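Local coordinates for protein type I modular polyketide synthase (Streptomyces albus subsp. albus, PDB 6IYR) that probably loads a malonyl-type extender unit from coenzyme A onto the acyl carrier protein, as the acyltransferase of one module in salinomycin assembly, at residues A158-A163 / L195-V200; L235-K240 / G340-T345. One frame throughout, in Å; residues are numbered along the deposited sequence.

Contact 1 (A158-A163 / L195-V200); sequences AECADA and LWAVMV
Cys160 carries almost the whole contact between two antiparallel-leaning helices, meeting Trp196, Ala197 and Val200 at once. Helix 151-164 here packs across helix 188-208, part of the hydrolase-like portion of the acyltransferase domain; the axes of the two segments approach to 9.4 Å, with 145° between their directions. Most of the close contacts are apolar. Cys160 CB lies 3.6 Å from Ala197 CB, and it also reaches Trp196 CZ3 at 3.9 Å, oblique to the indole plane. Because SG swings away from the carbonyl carbon of its own residue (chi1 -71°), the sulfur is carried alongside Ala197 and lies 3.8 Å from Val200 CG1. The second kind of interaction is sulfur-aromatic: Cys160 SG sits 4.6 Å from the centre of the six-membered ring of Trp196, tilted 35° from the ring normal. Val200 CG2 packs over the same face of the indole, 3.6 Å above its plane. The indole NE1 makes a weak hydrogen bond to Ile224 O, and the ring lies near, without touching, the probable nucleophile elbow (Gly218, Ser220, Gly222). Around this buried patch, Leu172 of helix 172-177 touches Ala197, Ala225 of helix 222-230 touches Trp196 and Val200, and helix 235-248 packs against Trp196 through Ala238 and Ser242.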
loop_
_atom_site.group_PDB
_atom_site.type_symbol
_atom_site.label_atom_id
_atom_site.label_comp_id
_atom_site.label_asym_id
_atom_site.label_seq_id
_atom_site.Cartn_x
_atom_site.Cartn_y
_atom_site.Cartn_z
ATOM N N ALA A 158 3.742 17.946 -1.470
ATOM C CA ALA A 158 4.617 19.135 -1.481
ATOM C C ALA A 158 5.346 19.270 -0.150
ATOM O O ALA A 158 6.501 19.686 -0.109
ATOM C CB ALA A 158 3.841 20.423 -1.770
ATOM N N GLU A 159 4.687 18.869 0.925
ATOM C CA GLU A 159 5.369 18.777 2.213
ATOM C C GLU A 159 6.469 17.720 2.181
ATOM O O GLU A 159 7.525 17.914 2.808
ATOM C CB GLU A 159 4.379 18.453 3.336
ATOM C CG GLU A 159 3.501 19.631 3.742
ATOM C CD GLU A 159 2.296 19.220 4.567
ATOM O OE1 GLU A 159 2.372 18.235 5.324
ATOM O OE2 GLU A 159 1.226 19.800 4.343
ATOM N N CYS A 160 6.216 16.586 1.509
ATOM C CA CYS A 160 7.238 15.540 1.435
ATOM C C CYS A 160 8.419 16.092 0.678
ATOM O O CYS A 160 9.593 15.875 1.057
ATOM C CB CYS A 160 6.701 14.253 0.807
ATOM S SG CYS A 160 5.562 13.385 1.881
ATOM N N ALA A 161 8.141 16.815 -0.399
ATOM C CA ALA A 161 9.232 17.385 -1.211
ATOM C C ALA A 161 10.070 18.384 -0.381
ATOM O O ALA A 161 11.306 18.412 -0.483
ATOM C CB ALA A 161 8.707 18.054 -2.454
ATOM N N ASP A 162 9.416 19.184 0.460
ATOM C CA ASP A 162 10.180 20.102 1.332
ATOM C C ASP A 162 11.028 19.319 2.337
ATOM O O ASP A 162 12.182 19.670 2.574
ATOM C CB ASP A 162 9.268 21.075 2.093
ATOM C CG ASP A 162 8.507 22.020 1.174
ATOM O OD1 ASP A 162 9.017 22.397 0.090
ATOM O OD2 ASP A 162 7.393 22.405 1.568
ATOM N N ALA A 163 10.461 18.252 2.897
ATOM C CA ALA A 163 11.174 17.449 3.866
ATOM C C ALA A 163 12.436 16.841 3.270
ATOM O O ALA A 163 13.471 16.718 3.944
ATOM C CB ALA A 163 10.267 16.403 4.439
ATOM N N LEU A 195 9.234 6.832 -3.626
ATOM C CA LEU A 195 8.193 5.924 -3.172
ATOM C C LEU A 195 7.732 6.270 -1.758
ATOM O O LEU A 195 6.576 6.164 -1.442
ATOM C CB LEU A 195 8.638 4.476 -3.211
ATOM C CG LEU A 195 8.572 3.784 -4.585
ATOM C CD1 LEU A 195 9.184 2.369 -4.511
ATOM C CD2 LEU A 195 7.117 3.727 -5.037
ATOM N N TRP A 196 8.674 6.580 -0.888
ATOM C CA TRP A 196 8.355 7.036 0.446
ATOM C C TRP A 196 7.291 8.164 0.382
ATOM O O TRP A 196 6.292 8.114 1.097
ATOM C CB TRP A 196 9.637 7.540 1.136
ATOM C CG TRP A 196 9.339 8.208 2.452
ATOM C CD1 TRP A 196 9.014 7.600 3.607
ATOM C CD2 TRP A 196 9.291 9.592 2.692
ATOM N NE1 TRP A 196 8.788 8.522 4.575
ATOM C CE2 TRP A 196 8.922 9.767 4.032
ATOM C CE3 TRP A 196 9.429 10.717 1.885
ATOM C CZ2 TRP A 196 8.746 11.017 4.598
ATOM C CZ3 TRP A 196 9.316 11.953 2.468
ATOM C CH2 TRP A 196 8.926 12.096 3.791
ATOM N N ALA A 197 7.572 9.189 -0.402
ATOM C CA ALA A 197 6.740 10.371 -0.484
ATOM C C ALA A 197 5.368 10.072 -1.046
ATOM O O ALA A 197 4.355 10.549 -0.513
ATOM C CB ALA A 197 7.422 11.419 -1.344
ATOM N N VAL A 198 5.321 9.164 -2.014
ATOM C CA VAL A 198 4.043 8.712 -2.564
ATOM C C VAL A 198 3.222 7.994 -1.525
ATOM O O VAL A 198 2.046 8.293 -1.349
ATOM C CB VAL A 198 4.232 7.827 -3.809
ATOM C CG1 VAL A 198 2.934 7.132 -4.231
ATOM C CG2 VAL A 198 4.812 8.646 -4.935
ATOM N N MET A 199 3.827 7.055 -0.820
ATOM C CA MET A 199 3.086 6.290 0.171
ATOM C C MET A 199 2.601 7.155 1.351
ATOM O O MET A 199 1.442 7.019 1.826
ATOM C CB MET A 199 3.915 5.125 0.675
ATOM C CG MET A 199 4.263 4.062 -0.376
ATOM S SD MET A 199 5.006 2.601 0.405
ATOM C CE MET A 199 6.632 3.295 0.704
ATOM N N VAL A 200 3.459 8.048 1.823
ATOM C CA VAL A 200 3.043 8.972 2.882
ATOM C C VAL A 200 1.850 9.808 2.385
ATOM O O VAL A 200 0.900 10.028 3.100
ATOM C CB VAL A 200 4.208 9.856 3.312
ATOM C CG1 VAL A 200 3.733 10.971 4.255
ATOM C CG2 VAL A 200 5.253 8.979 4.004
#

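Contact 2 (L235-K240 / G340-T345)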
loop_
_atom_site.group_PDB
_atom_site.type_symbol
_atom_site.label_atom_id
_atom_site.label_comp_id
_atom_site.label_asym_id
_atom_site.label_seq_id
_atom_site.Cartn_x
_atom_site.Cartn_y
_atom_site.Cartn_z
ATOM N N LEU A 235 8.099 14.463 9.725
ATOM C CA LEU A 235 8.238 14.296 8.290
ATOM C C LEU A 235 9.685 14.543 7.905
ATOM O O LEU A 235 10.217 13.869 7.043
ATOM C CB LEU A 235 7.371 15.303 7.557
ATOM C CG LEU A 235 6.449 14.871 6.423
ATOM C CD1 LEU A 235 6.539 15.808 5.238
ATOM C CD2 LEU A 235 6.560 13.429 6.007
ATOM N N GLY A 236 10.290 15.564 8.501
ATOM C CA GLY A 236 11.698 15.877 8.251
ATOM C C GLY A 236 12.646 14.713 8.557
ATOM O O GLY A 236 13.607 14.464 7.822
ATOM N N ASP A 237 12.454 14.116 9.721
ATOM C CA ASP A 237 13.237 12.970 10.143
ATOM C C ASP A 237 12.974 11.729 9.291
ATOM O O ASP A 237 13.907 11.010 8.982
ATOM C CB ASP A 237 13.015 12.652 11.612
ATOM C CG ASP A 237 13.847 13.584 12.551
ATOM O OD1 ASP A 237 14.735 14.315 12.062
ATOM O OD2 ASP A 237 13.690 13.459 13.776
ATOM N N ALA A 238 11.717 11.451 8.958
ATOM C CA ALA A 238 11.414 10.309 8.106
ATOM C C ALA A 238 12.032 10.489 6.715
ATOM O O ALA A 238 12.631 9.577 6.198
ATOM C CB ALA A 238 9.912 10.054 8.047
ATOM N N ALA A 239 12.077 11.718 6.218
ATOM C CA ALA A 239 12.673 11.985 4.939
ATOM C C ALA A 239 14.172 11.786 4.991
ATOM O O ALA A 239 14.799 11.407 4.009
ATOM C CB ALA A 239 12.373 13.410 4.512
ATOM N N LYS A 240 14.787 12.259 6.060
ATOM C CA LYS A 240 16.185 12.031 6.233
ATOM C C LYS A 240 16.499 10.504 6.243
ATOM O O LYS A 240 17.366 10.056 5.516
ATOM C CB LYS A 240 16.650 12.715 7.511
ATOM C CG LYS A 240 18.119 12.578 7.815
ATOM C CD LYS A 240 18.381 13.220 9.187
ATOM C CE LYS A 240 19.842 13.553 9.401
ATOM N NZ LYS A 240 20.017 14.549 10.489
ATOM N N GLY A 340 21.173 11.831 14.386
ATOM C CA GLY A 340 20.491 13.025 14.869
ATOM C C GLY A 340 18.974 12.979 14.908
ATOM O O GLY A 340 18.357 13.909 15.394
ATOM N N ILE A 341 18.338 11.930 14.398
ATOM C CA ILE A 341 16.878 11.944 14.378
ATOM C C ILE A 341 16.332 11.880 15.805
ATOM O O ILE A 341 16.991 11.353 16.694
ATOM C CB ILE A 341 16.287 10.798 13.511
ATOM C CG1 ILE A 341 16.741 9.430 14.016
ATOM C CG2 ILE A 341 16.737 10.955 12.067
ATOM C CD1 ILE A 341 16.133 8.260 13.237
ATOM N N ALA A 342 15.069 12.259 15.967
ATOM C CA ALA A 342 14.398 12.267 17.259
ATOM C C ALA A 342 13.063 11.539 17.188
ATOM O O ALA A 342 12.009 12.161 17.047
ATOM C CB ALA A 342 14.177 13.708 17.733
ATOM N N PRO A 343 13.084 10.216 17.375
ATOM C CA PRO A 343 11.827 9.538 17.288
ATOM C C PRO A 343 10.966 9.873 18.492
ATOM O O PRO A 343 11.480 10.170 19.545
ATOM C CB PRO A 343 12.216 8.057 17.309
ATOM C CG PRO A 343 13.571 8.010 17.864
ATOM C CD PRO A 343 14.216 9.285 17.469
ATOM N N ARG A 344 9.677 9.650 18.386
ATOM C CA ARG A 344 8.800 10.049 19.447
ATOM C C ARG A 344 7.601 9.159 19.403
ATOM O O ARG A 344 7.583 8.197 18.639
ATOM C CB ARG A 344 8.432 11.504 19.264
ATOM C CG ARG A 344 7.515 11.742 18.092
ATOM C CD ARG A 344 8.132 12.699 17.114
ATOM N NE ARG A 344 7.140 13.146 16.141
ATOM C CZ ARG A 344 7.156 14.343 15.561
ATOM N NH1 ARG A 344 6.222 14.674 14.680
ATOM N NH2 ARG A 344 8.147 15.184 15.808
ATOM N N THR A 345 6.710 9.339 20.374
ATOM C CA THR A 345 5.694 8.368 20.653
ATOM C C THR A 345 4.790 8.380 19.438
ATOM O O THR A 345 4.516 9.434 18.924
ATOM C CB THR A 345 4.845 8.730 21.905
ATOM O OG1 THR A 345 5.650 8.666 23.096
ATOM C CG2 THR A 345 3.727 7.719 22.070
HETATM O O HOH W 1 11.219 12.780 14.596
#
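Asp237, near the start of helix 235-248, holds an irregular extended loop through Ile341 and Ala342. The chain between the two segments includes most strands of the five-stranded mixed sheet, which in acyltransferases of this family belongs to the small, ferredoxin-like subdomain. The contact thus ties the path back from that subdomain to a helix of the larger, hydrolase-like part. Gly340 leads into the loop near the far end of the Lys240 side chain. Ile341 follows, with its CG2 branch lying 4.0 Å from Lys240 CD; Lys240 CG stands anti to the backbone N (chi1 -179°) and the chain runs on extended, which brings the CD methylene past the isoleucine methyl. The same CG2 approaches Asp237 OD1 at 3.9 Å, while Ile341 CA packs 3.6 Å from Asp237 OD2, and the aspartate and isoleucine side chains run across each other at a slant. Ala342 supplies the one direct polar link: its N donates to Asp237 OD2 over 2.9 Å, nearly straight at 168°, although the donor stands above the carboxylate plane, 39° out of it. A water strengthens the join, donating to Asp237 OD2 at 2.7 Å and to Ala342 O at 2.6 Å. One carboxylate oxygen is therefore gripped by a backbone N-H and a water, and the backbone of Ala342 is engaged through both its N-H and its carbonyl. Pro343 then packs on Leu233, in the chain just before the helix. Arg344 brings its guanidinium back toward the helix but makes no salt bridge with Asp237, whose OD2 remains 6.2 Å from Arg344 NH2. The Arg344 backbone hydrogen-bonds with Ala232, and Arg344 NE donates to Gly231 O.

How the contacts relate
Helix 235-248 links the two contacts, whose centres lie 14 Å apart: one flank faces the helix pair of contact 1 and another carries the loop of contact 2. Leu235 CD2 meets Trp196 CH2 at 3.5 Å, and Ala239 CB lies 3.5 Å from Ala163 O, so the helix that receives the loop is itself seated on the helix pair. Here the chemistry differs with depth. Contact 1, where every touching residue is buried, is made by aliphatic carbons, a sulfur and an indole. Contact 2, only partly buried and farther from the chain's centre, adds a carboxylate, a backbone N-H and a water to its apolar packing.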